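Local coordinates for heterokaryon incompatibility protein s (Podospora anserina, PDB 2WVQ), which forms the [het-s] prion and drives heterokaryon incompatibility, triggering a lethal reaction when it meets het-S from an incompatible strain, at residues A[101-104]-A[105-108]; A[109-112]-A[113-116]; A[178-181]-A[182-186]; A[76-79]-A[80-83]. The protein carries 2 engineered substitutions. One frame throughout, in Å; residues are numbered along the deposited sequence.

Contact 1. Residues A[101-104]-A[105-108]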
loop_
_atom_site.group_PDB
_atom_site.type_symbol
_atom_site.label_atom_id
_atom_site.label_comp_id
_atom_site.label_asym_id
_atom_site.label_seq_id
_atom_site.Cartn_x
_atom_site.Cartn_y
_atom_site.Cartn_z
ATOM N N THR A 101 -2.088 -9.111 -5.007
ATOM C CA THR A 101 -0.684 -9.490 -5.227
ATOM C C THR A 101 -0.450 -11.005 -5.091
ATOM O O THR A 101 0.170 -11.653 -5.978
ATOM C CB THR A 101 0.273 -8.618 -4.365
ATOM O OG1 THR A 101 0.065 -7.259 -4.735
ATOM C CG2 THR A 101 1.727 -8.947 -4.609
ATOM N N SER A 102 -0.976 -11.582 -4.011
ATOM C CA SER A 102 -0.899 -13.023 -3.775
ATOM C C SER A 102 -1.571 -13.832 -4.910
ATOM O O SER A 102 -1.018 -14.815 -5.369
ATOM C CB SER A 102 -1.512 -13.367 -2.423
ATOM O OG SER A 102 -1.665 -14.756 -2.262
ATOM N N LYS A 103 -2.756 -13.407 -5.339
ATOM C CA LYS A 103 -3.511 -14.068 -6.395
ATOM C C LYS A 103 -2.780 -14.074 -7.725
ATOM O O LYS A 103 -2.879 -15.040 -8.489
ATOM C CB LYS A 103 -4.919 -13.482 -6.514
ATOM C CG LYS A 103 -5.971 -14.330 -5.738
ATOM C CD LYS A 103 -7.344 -13.670 -5.455
ATOM C CE LYS A 103 -7.966 -12.945 -6.669
ATOM N NZ LYS A 103 -7.348 -11.580 -6.819
ATOM N N ARG A 104 -2.030 -12.998 -7.981
ATOM C CA ARG A 104 -1.235 -12.863 -9.189
ATOM C C ARG A 104 -0.071 -13.834 -9.211
ATOM O O ARG A 104 0.300 -14.360 -10.286
ATOM C CB ARG A 104 -0.751 -11.423 -9.365
ATOM C CG ARG A 104 -1.827 -10.503 -9.882
ATOM C CD ARG A 104 -1.245 -9.241 -10.473
ATOM N NE ARG A 104 -0.278 -8.530 -9.619
ATOM C CZ ARG A 104 -0.577 -7.671 -8.653
ATOM N NH1 ARG A 104 -1.841 -7.390 -8.335
ATOM N NH2 ARG A 104 0.412 -7.072 -8.003
ATOM N N TYR A 105 0.481 -14.094 -8.027
ATOM C CA TYR A 105 1.506 -15.121 -7.850
ATOM C C TYR A 105 0.965 -16.547 -8.069
ATOM O O TYR A 105 1.598 -17.351 -8.805
ATOM C CB TYR A 105 2.154 -14.999 -6.476
ATOM C CG TYR A 105 3.345 -15.895 -6.294
ATOM C CD1 TYR A 105 4.625 -15.461 -6.625
ATOM C CD2 TYR A 105 3.193 -17.192 -5.798
ATOM C CE1 TYR A 105 5.731 -16.310 -6.457
ATOM C CE2 TYR A 105 4.276 -18.029 -5.618
ATOM C CZ TYR A 105 5.539 -17.589 -5.952
ATOM O OH TYR A 105 6.597 -18.445 -5.772
ATOM N N GLU A 106 -0.170 -16.852 -7.418
ATOM C CA GLU A 106 -0.877 -18.125 -7.543
ATOM C C GLU A 106 -1.191 -18.504 -8.974
ATOM O O GLU A 106 -1.130 -19.655 -9.307
ATOM C CB GLU A 106 -2.222 -18.086 -6.836
ATOM C CG GLU A 106 -2.230 -18.376 -5.360
ATOM C CD GLU A 106 -3.601 -18.060 -4.751
ATOM O OE1 GLU A 106 -3.665 -17.370 -3.695
ATOM O OE2 GLU A 106 -4.624 -18.464 -5.361
ATOM N N LEU A 107 -1.600 -17.523 -9.775
ATOM C CA LEU A 107 -2.071 -17.748 -11.123
ATOM C C LEU A 107 -0.944 -18.275 -12.016
ATOM O O LEU A 107 -1.182 -19.069 -12.927
ATOM C CB LEU A 107 -2.701 -16.459 -11.692
ATOM C CG LEU A 107 -3.472 -16.608 -13.012
ATOM C CD1 LEU A 107 -4.582 -17.659 -12.909
ATOM C CD2 LEU A 107 -4.021 -15.273 -13.440
ATOM N N VAL A 108 0.282 -17.874 -11.699
ATOM C CA VAL A 108 1.438 -18.176 -12.518
ATOM C C VAL A 108 2.400 -19.227 -11.912
ATOM O O VAL A 108 3.261 -19.736 -12.623
ATOM C CB VAL A 108 2.183 -16.838 -12.919
ATOM C CG1 VAL A 108 3.341 -16.496 -11.961
ATOM C CG2 VAL A 108 2.662 -16.894 -14.328
#
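Ser102 and Glu106 sit one turn apart near the C-terminal end of helix 79-108, and their backbones are joined by the straightest bond of this turn. Glu106 N donates to Ser102 O at 3.0 Å, with an N-H...O angle of 169° and the donor in the carbonyl plane. The neighbouring i to i+4 bonds are more bent: Tyr105 N reaches Thr101 O at 3.2 Å and Leu107 N reaches Lys103 O at 3.1 Å.

The packed part is Ser102, against Ala153, and, on another face of the helix, Arg104, at the second subunit; both are buried. With OG opposite the backbone N (chi1 170°), Ser102 directs its hydroxyl to Ala153 O, where it is hydrogen-bonded. Glu106, extended beyond CG, brings OE1 to 3.6 Å from Ser102 OG. The Tyr105 ring stacks with that of Tyr155. Arg104 instead folds back along its own helix, its chain kinked at chi3 (-51°), until Thr101 CA lies over one face of the guanidinium, toward its rim. From there NH1 and NE form salt bridges with Glu90 and Glu173 of the second subunit, and Thr101 OG1 is hydrogen-bonded to the same Glu90.

The looser part is Lys103 and Val108, both exposed. The side chains of Lys103 and Glu106 come no closer than CG to OE1, 4.3 Å, and Val108 CB and CG1 are each 4.1 Å from Arg104 O.

Chemically, the backbone holds the turn together while the polar ends of its buried side chains are spent on other parts of the dimer. The two glutamates of the second subunit would be expected to balance the charge of Arg104 within the interface.

Contact 2. Residues A[109-112]-A[113-116]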
loop_
_atom_site.group_PDB
_atom_site.type_symbol
_atom_site.label_atom_id
_atom_site.label_comp_id
_atom_site.label_asym_id
_atom_site.label_seq_id
_atom_site.Cartn_x
_atom_site.Cartn_y
_atom_site.Cartn_z
ATOM N N ALA A 109 2.263 -19.566 -10.626
ATOM C CA ALA A 109 3.252 -20.462 -9.975
ATOM C C ALA A 109 3.059 -21.962 -10.227
ATOM O O ALA A 109 1.986 -22.405 -10.647
ATOM C CB ALA A 109 3.328 -20.186 -8.473
ATOM N N ASP A 110 4.106 -22.741 -9.942
ATOM C CA ASP A 110 4.038 -24.211 -9.984
ATOM C C ASP A 110 3.556 -24.717 -8.635
ATOM O O ASP A 110 3.614 -23.981 -7.647
ATOM C CB ASP A 110 5.413 -24.830 -10.293
ATOM C CG ASP A 110 6.217 -24.032 -11.325
ATOM O OD1 ASP A 110 5.751 -23.838 -12.471
ATOM O OD2 ASP A 110 7.343 -23.610 -10.984
ATOM N N GLN A 111 3.105 -25.972 -8.572
ATOM C CA GLN A 111 2.596 -26.544 -7.313
ATOM C C GLN A 111 3.643 -26.605 -6.206
ATOM O O GLN A 111 3.303 -26.489 -5.028
ATOM C CB GLN A 111 1.991 -27.933 -7.523
ATOM C CG GLN A 111 0.919 -27.981 -8.595
ATOM C CD GLN A 111 -0.104 -26.885 -8.430
ATOM O OE1 GLN A 111 -0.698 -26.741 -7.361
ATOM N NE2 GLN A 111 -0.314 -26.094 -9.488
ATOM N N GLN A 112 4.906 -26.792 -6.590
ATOM C CA GLN A 112 6.033 -26.736 -5.644
ATOM C C GLN A 112 5.967 -25.455 -4.812
ATOM O O GLN A 112 6.021 -25.504 -3.582
ATOM C CB GLN A 112 7.402 -26.864 -6.364
ATOM C CG GLN A 112 7.494 -26.199 -7.767
ATOM C CD GLN A 112 8.932 -25.948 -8.278
ATOM O OE1 GLN A 112 9.839 -26.762 -8.081
ATOM N NE2 GLN A 112 9.127 -24.818 -8.958
ATOM N N ASP A 113 5.789 -24.333 -5.502
ATOM C CA ASP A 113 5.885 -22.995 -4.916
ATOM C C ASP A 113 4.632 -22.527 -4.170
ATOM O O ASP A 113 4.667 -21.492 -3.492
ATOM C CB ASP A 113 6.258 -21.983 -6.002
ATOM C CG ASP A 113 7.610 -22.268 -6.618
ATOM O OD1 ASP A 113 7.708 -22.261 -7.863
ATOM O OD2 ASP A 113 8.564 -22.516 -5.849
ATOM N N LEU A 114 3.555 -23.306 -4.279
ATOM C CA LEU A 114 2.276 -22.997 -3.642
ATOM C C LEU A 114 2.073 -23.584 -2.229
ATOM O O LEU A 114 1.079 -23.277 -1.561
ATOM C CB LEU A 114 1.118 -23.366 -4.582
ATOM C CG LEU A 114 1.052 -22.549 -5.882
ATOM C CD1 LEU A 114 -0.164 -22.920 -6.702
ATOM C CD2 LEU A 114 1.065 -21.064 -5.603
ATOM N N VAL A 115 3.042 -24.372 -1.771
ATOM C CA VAL A 115 3.031 -25.005 -0.447
ATOM C C VAL A 115 3.250 -23.950 0.638
ATOM O O VAL A 115 4.147 -23.105 0.518
ATOM C CB VAL A 115 4.165 -26.079 -0.360
ATOM C CG1 VAL A 115 4.365 -26.601 1.066
ATOM C CG2 VAL A 115 3.872 -27.240 -1.301
ATOM N N VAL A 116 2.443 -24.002 1.698
ATOM C CA VAL A 116 2.553 -23.017 2.778
ATOM C C VAL A 116 3.006 -23.635 4.109
ATOM O O VAL A 116 2.723 -24.796 4.390
ATOM C CB VAL A 116 1.231 -22.178 2.981
ATOM C CG1 VAL A 116 0.835 -21.446 1.705
ATOM C CG2 VAL A 116 0.084 -23.043 3.444
#
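Gln112 reaches back beside Asp113 and puts its amide nitrogen between two carboxylates. NE2 donates weakly to Asp113 OD1 at 3.1 Å and, again weakly, to Asp110 OD2 at 3.0 Å. The two acids lie side by side with their planes 42° apart, and OD2 of Asp110 is only 3.4 Å from OD1 of Asp113. The shared amide donor probably eases that repulsion. Gln112 gets there with CG wedged between its backbone N and carbonyl carbon (chi1 35°), the chain then running extended.

Backbone bonds shape the turn. Asp113 N donates weakly to Asp110 O at 3.1 Å, while Leu114 N meets Gln111 O at 3.3 Å from well above the carbonyl plane, away from its lone pairs. Asp110 N is buried here and has no partner in the model.

Apolar contact comes from Leu114, whose CD2 packs on Ala109 CB at 3.8 Å. Other side-chain carbons rest on backbone carbonyl oxygens: Leu114 CG lies 3.4 Å from Asp110 O, and Val115 CG2 3.6 Å from Gln112 O.

This surface turn lies in the loop between helix 79-108 and helix 124-140. Leu114 touches Tyr155, just past strand 152-154, and Asp113 leans on His37 and forms a long, weak ion pair with Arg36, both beyond strand 32-34.

Contact 3. Residues A[178-181]-A[182-186]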
loop_
_atom_site.group_PDB
_atom_site.type_symbol
_atom_site.label_atom_id
_atom_site.label_comp_id
_atom_site.label_asym_id
_atom_site.label_seq_id
_atom_site.Cartn_x
_atom_site.Cartn_y
_atom_site.Cartn_z
ATOM N N PHE A 178 -6.418 9.271 20.435
ATOM C CA PHE A 178 -7.154 8.946 21.663
ATOM C C PHE A 178 -6.247 8.970 22.903
ATOM O O PHE A 178 -5.059 8.637 22.803
ATOM C CB PHE A 178 -7.898 7.604 21.497
ATOM C CG PHE A 178 -8.945 7.632 20.414
ATOM C CD1 PHE A 178 -8.609 7.393 19.074
ATOM C CD2 PHE A 178 -10.272 7.920 20.721
ATOM C CE1 PHE A 178 -9.597 7.451 18.084
ATOM C CE2 PHE A 178 -11.242 7.957 19.741
ATOM C CZ PHE A 178 -10.896 7.732 18.415
ATOM N N PRO A 179 -6.791 9.389 24.073
ATOM C CA PRO A 179 -5.972 9.558 25.287
ATOM C C PRO A 179 -5.618 8.242 26.017
ATOM O O PRO A 179 -5.917 8.102 27.209
ATOM C CB PRO A 179 -6.880 10.431 26.171
ATOM C CG PRO A 179 -8.240 9.955 25.842
ATOM C CD PRO A 179 -8.202 9.747 24.334
ATOM N N ILE A 180 -4.974 7.293 25.328
ATOM C CA ILE A 180 -4.833 5.939 25.880
ATOM C C ILE A 180 -3.394 5.453 26.166
ATOM O O ILE A 180 -3.143 4.247 26.230
ATOM C CB ILE A 180 -5.588 4.878 25.013
ATOM C CG1 ILE A 180 -5.037 4.861 23.575
ATOM C CG2 ILE A 180 -7.093 5.122 25.070
ATOM C CD1 ILE A 180 -5.536 3.736 22.714
ATOM N N GLU A 181 -2.459 6.378 26.374
ATOM C CA GLU A 181 -1.064 5.960 26.535
ATOM C C GLU A 181 -0.875 5.004 27.728
ATOM O O GLU A 181 -0.416 3.864 27.543
ATOM C CB GLU A 181 -0.110 7.154 26.613
ATOM C CG GLU A 181 1.210 6.871 25.915
ATOM C CD GLU A 181 2.405 7.510 26.592
ATOM O OE1 GLU A 181 2.470 8.763 26.644
ATOM O OE2 GLU A 181 3.295 6.751 27.052
ATOM N N ALA A 182 -1.253 5.466 28.926
ATOM C CA ALA A 182 -1.105 4.694 30.172
ATOM C C ALA A 182 -1.916 3.380 30.175
ATOM O O ALA A 182 -1.476 2.365 30.711
ATOM C CB ALA A 182 -1.493 5.563 31.410
ATOM N N VAL A 183 -3.119 3.447 29.597
ATOM C CA VAL A 183 -4.015 2.287 29.403
ATOM C C VAL A 183 -3.369 1.175 28.545
ATOM O O VAL A 183 -3.431 -0.014 28.894
ATOM C CB VAL A 183 -5.392 2.739 28.796
ATOM C CG1 VAL A 183 -6.207 1.552 28.333
ATOM C CG2 VAL A 183 -6.203 3.577 29.811
ATOM N N CYS A 184 -2.739 1.555 27.434
ATOM C CA CYS A 184 -2.085 0.550 26.573
ATOM C C CYS A 184 -0.896 -0.140 27.258
ATOM O O CYS A 184 -0.678 -1.345 27.092
ATOM C CB CYS A 184 -1.671 1.138 25.223
ATOM S SG CYS A 184 -3.067 1.510 24.156
ATOM N N HIS A 185 -0.151 0.614 28.056
ATOM C CA HIS A 185 0.935 0.030 28.840
ATOM C C HIS A 185 0.440 -1.039 29.816
ATOM O O HIS A 185 0.990 -2.141 29.826
ATOM C CB HIS A 185 1.759 1.111 29.536
ATOM C CG HIS A 185 2.682 1.849 28.610
ATOM N ND1 HIS A 185 3.452 1.211 27.658
ATOM C CD2 HIS A 185 2.974 3.168 28.507
ATOM C CE1 HIS A 185 4.163 2.106 26.997
ATOM N NE2 HIS A 185 3.889 3.301 27.490
ATOM N N LYS A 186 -0.595 -0.725 30.609
ATOM C CA LYS A 186 -1.203 -1.707 31.555
ATOM C C LYS A 186 -1.676 -2.989 30.855
ATOM O O LYS A 186 -1.457 -4.106 31.322
ATOM C CB LYS A 186 -2.345 -1.082 32.382
ATOM C CG LYS A 186 -1.846 -0.365 33.633
ATOM C CD LYS A 186 -2.982 0.029 34.605
ATOM C CE LYS A 186 -2.968 -0.819 35.908
ATOM N NZ LYS A 186 -2.925 -2.311 35.619
HETATM O O HOH W 1 -4.116 6.308 29.414
#
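Ile180 is the N-cap of helix 181-191, and its carbonyl starts the helical bonding: Cys184 N donates to Ile180 O at 3.0 Å, with an N-H...O angle of 160°. The next bond, His185 N to Glu181 O, is weak at 3.3 Å. Ile180 has no polar side chain to cap the first amides, and a water serves one of them. That water accepts from Val183 N at 3.0 Å and donates weakly to Pro179 O at 3.4 Å, tying the helix start to the loop. Further back, Pro179 is the centre of an inverse gamma turn closed by a weak bond from Ile180 N to Phe178 O.

Among the side chains, Glu181 and His185 run alongside one another, and Glu181 OE2 comes to the ring's edge, near its plane, 3.5 Å from His185 NE2; carboxylate and ring are turned 77° apart. Apolar contact is made by Ile180. It carries CG1 between its backbone N and carbonyl carbon (chi1 60°), which sends CD1 along to Cys184 SG at 3.6 Å. Val183 lies nearby, its CB 4.4 Å from that of Ile180.

The helix begins against helix 42-62, where Ile180 and Cys184 are buried: Ile180 touches Trp59 and Ala62, Cys184 touches Ala62, and so does the exposed Val183. At the first residue of the gamma turn, Phe178 packs against Ser80 and Ala84 of helix 79-108.

Contact 4. Residues A[76-79]-A[80-83]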
loop_
_atom_site.group_PDB
_atom_site.type_symbol
_atom_site.label_atom_id
_atom_site.label_comp_id
_atom_site.label_asym_id
_atom_site.label_seq_id
_atom_site.Cartn_x
_atom_site.Cartn_y
_atom_site.Cartn_z
ATOM N N PRO A 76 -20.015 9.369 12.076
ATOM C CA PRO A 76 -19.512 9.984 13.314
ATOM C C PRO A 76 -19.110 11.444 13.106
ATOM O O PRO A 76 -18.724 11.833 11.992
ATOM C CB PRO A 76 -18.280 9.143 13.651
ATOM C CG PRO A 76 -17.819 8.603 12.326
ATOM C CD PRO A 76 -19.083 8.336 11.565
ATOM N N THR A 77 -19.212 12.251 14.155
ATOM C CA THR A 77 -18.975 13.692 14.013
ATOM C C THR A 77 -17.628 14.111 14.600
ATOM O O THR A 77 -16.969 15.034 14.095
ATOM C CB THR A 77 -20.145 14.548 14.575
ATOM O OG1 THR A 77 -20.459 14.155 15.920
ATOM C CG2 THR A 77 -21.389 14.382 13.696
ATOM N N ASP A 78 -17.224 13.392 15.643
ATOM C CA ASP A 78 -15.963 13.590 16.334
ATOM C C ASP A 78 -14.738 13.438 15.424
ATOM O O ASP A 78 -14.624 12.438 14.700
ATOM C CB ASP A 78 -15.884 12.556 17.439
ATOM C CG ASP A 78 -15.080 13.023 18.599
ATOM O OD1 ASP A 78 -15.706 13.346 19.650
ATOM O OD2 ASP A 78 -13.840 13.062 18.470
ATOM N N LYS A 79 -13.823 14.411 15.473
ATOM C CA LYS A 79 -12.626 14.383 14.635
ATOM C C LYS A 79 -11.876 13.069 14.840
ATOM O O LYS A 79 -11.564 12.388 13.866
ATOM C CB LYS A 79 -11.706 15.590 14.893
ATOM C CG LYS A 79 -12.119 16.913 14.190
ATOM C CD LYS A 79 -10.898 17.631 13.607
ATOM C CE LYS A 79 -11.237 19.008 13.046
ATOM N NZ LYS A 79 -12.018 18.988 11.757
ATOM N N SER A 80 -11.630 12.692 16.099
ATOM C CA SER A 80 -10.863 11.495 16.414
ATOM C C SER A 80 -11.501 10.199 15.888
ATOM O O SER A 80 -10.800 9.280 15.461
ATOM C CB SER A 80 -10.535 11.416 17.908
ATOM O OG SER A 80 -9.729 12.533 18.298
ATOM N N VAL A 81 -12.825 10.152 15.884
ATOM C CA VAL A 81 -13.562 8.954 15.477
ATOM C C VAL A 81 -13.625 8.901 13.933
ATOM O O VAL A 81 -13.536 7.819 13.366
ATOM C CB VAL A 81 -14.988 8.843 16.171
ATOM C CG1 VAL A 81 -15.758 7.582 15.734
ATOM C CG2 VAL A 81 -14.856 8.833 17.703
ATOM N N GLN A 82 -13.781 10.058 13.287
ATOM C CA GLN A 82 -13.638 10.191 11.803
ATOM C C GLN A 82 -12.258 9.740 11.329
ATOM O O GLN A 82 -12.124 9.122 10.265
ATOM C CB GLN A 82 -13.885 11.639 11.348
ATOM C CG GLN A 82 -15.307 12.156 11.568
ATOM C CD GLN A 82 -15.524 13.581 11.075
ATOM O OE1 GLN A 82 -16.658 13.998 10.872
ATOM N NE2 GLN A 82 -14.443 14.336 10.877
ATOM N N LEU A 83 -11.239 10.071 12.122
ATOM C CA LEU A 83 -9.863 9.693 11.869
ATOM C C LEU A 83 -9.659 8.197 11.986
ATOM O O LEU A 83 -9.040 7.595 11.078
ATOM C CB LEU A 83 -8.908 10.464 12.792
ATOM C CG LEU A 83 -8.351 11.852 12.491
ATOM C CD1 LEU A 83 -9.390 12.908 12.187
ATOM C CD2 LEU A 83 -7.485 12.354 13.632
#
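Asp78 and Ser80 meet at the start of helix 79-108, where the aspartate is the N-cap. From the backbone outward, Asp78 CB first packs on Val81, 3.9 Å from CG2. Its CG stands opposite the backbone N (chi1 -151°), which swings the carboxylate over the first helical turn. At the tip, OD2 accepts from Ser80 N at 3.3 Å on its anti lone pair, the one turned away from OD1, with an N-H...O angle of 136°. The same oxygen lies 3.7 Å from Ser80 CB. A carboxylate here would be expected to interact favourably with the helix dipole.

Asp78 also works through its carbonyl. Gln82 N donates to Asp78 O at 2.9 Å, nearly straight at 173° and close to the line of the C=O bond, and Val81 N adds a weak bond to the same oxygen at 3.1 Å. One residue therefore takes up the amides of Ser80, Val81 and Gln82.

Just ahead of the cap, Pro76 lays its ring obliquely across Val81, with CB 3.6 Å from CG1. This apolar contact joins the incoming loop to the first turn, where Val81 is buried.

The N-terminus sits between several parts of the fold. Ser80 OG is hydrogen-bonded to Ala177 O, just past helix 157-176, and Val81 touches Arg70 and Phe71 in the loop that follows helix 42-62. On the dimer side, Lys79 NZ is hydrogen-bonded to Leu107 O of the second subunit, near the far end of that subunit's helix 79-108.

In the fold
Along the chain the order is contact 4, contact 1, contact 2, contact 3, all within the globular domain. Contacts 4 and 1 mark the two ends of helix 79-108, their centres about 37 Å apart. Both touch the second subunit, and Leu107 of contact 1 packs against Gln82 of the second subunit, consistent with the helix and its copy running antiparallel in the homodimer. Contact 2 continues directly from contact 1, centres about 11 Å apart. Contact 3, about 40 Å between centres from contact 1, lies across the chain's centre yet touches contact 4 through Phe178, so the loop leading into helix 181-191 meets the start of helix 79-108.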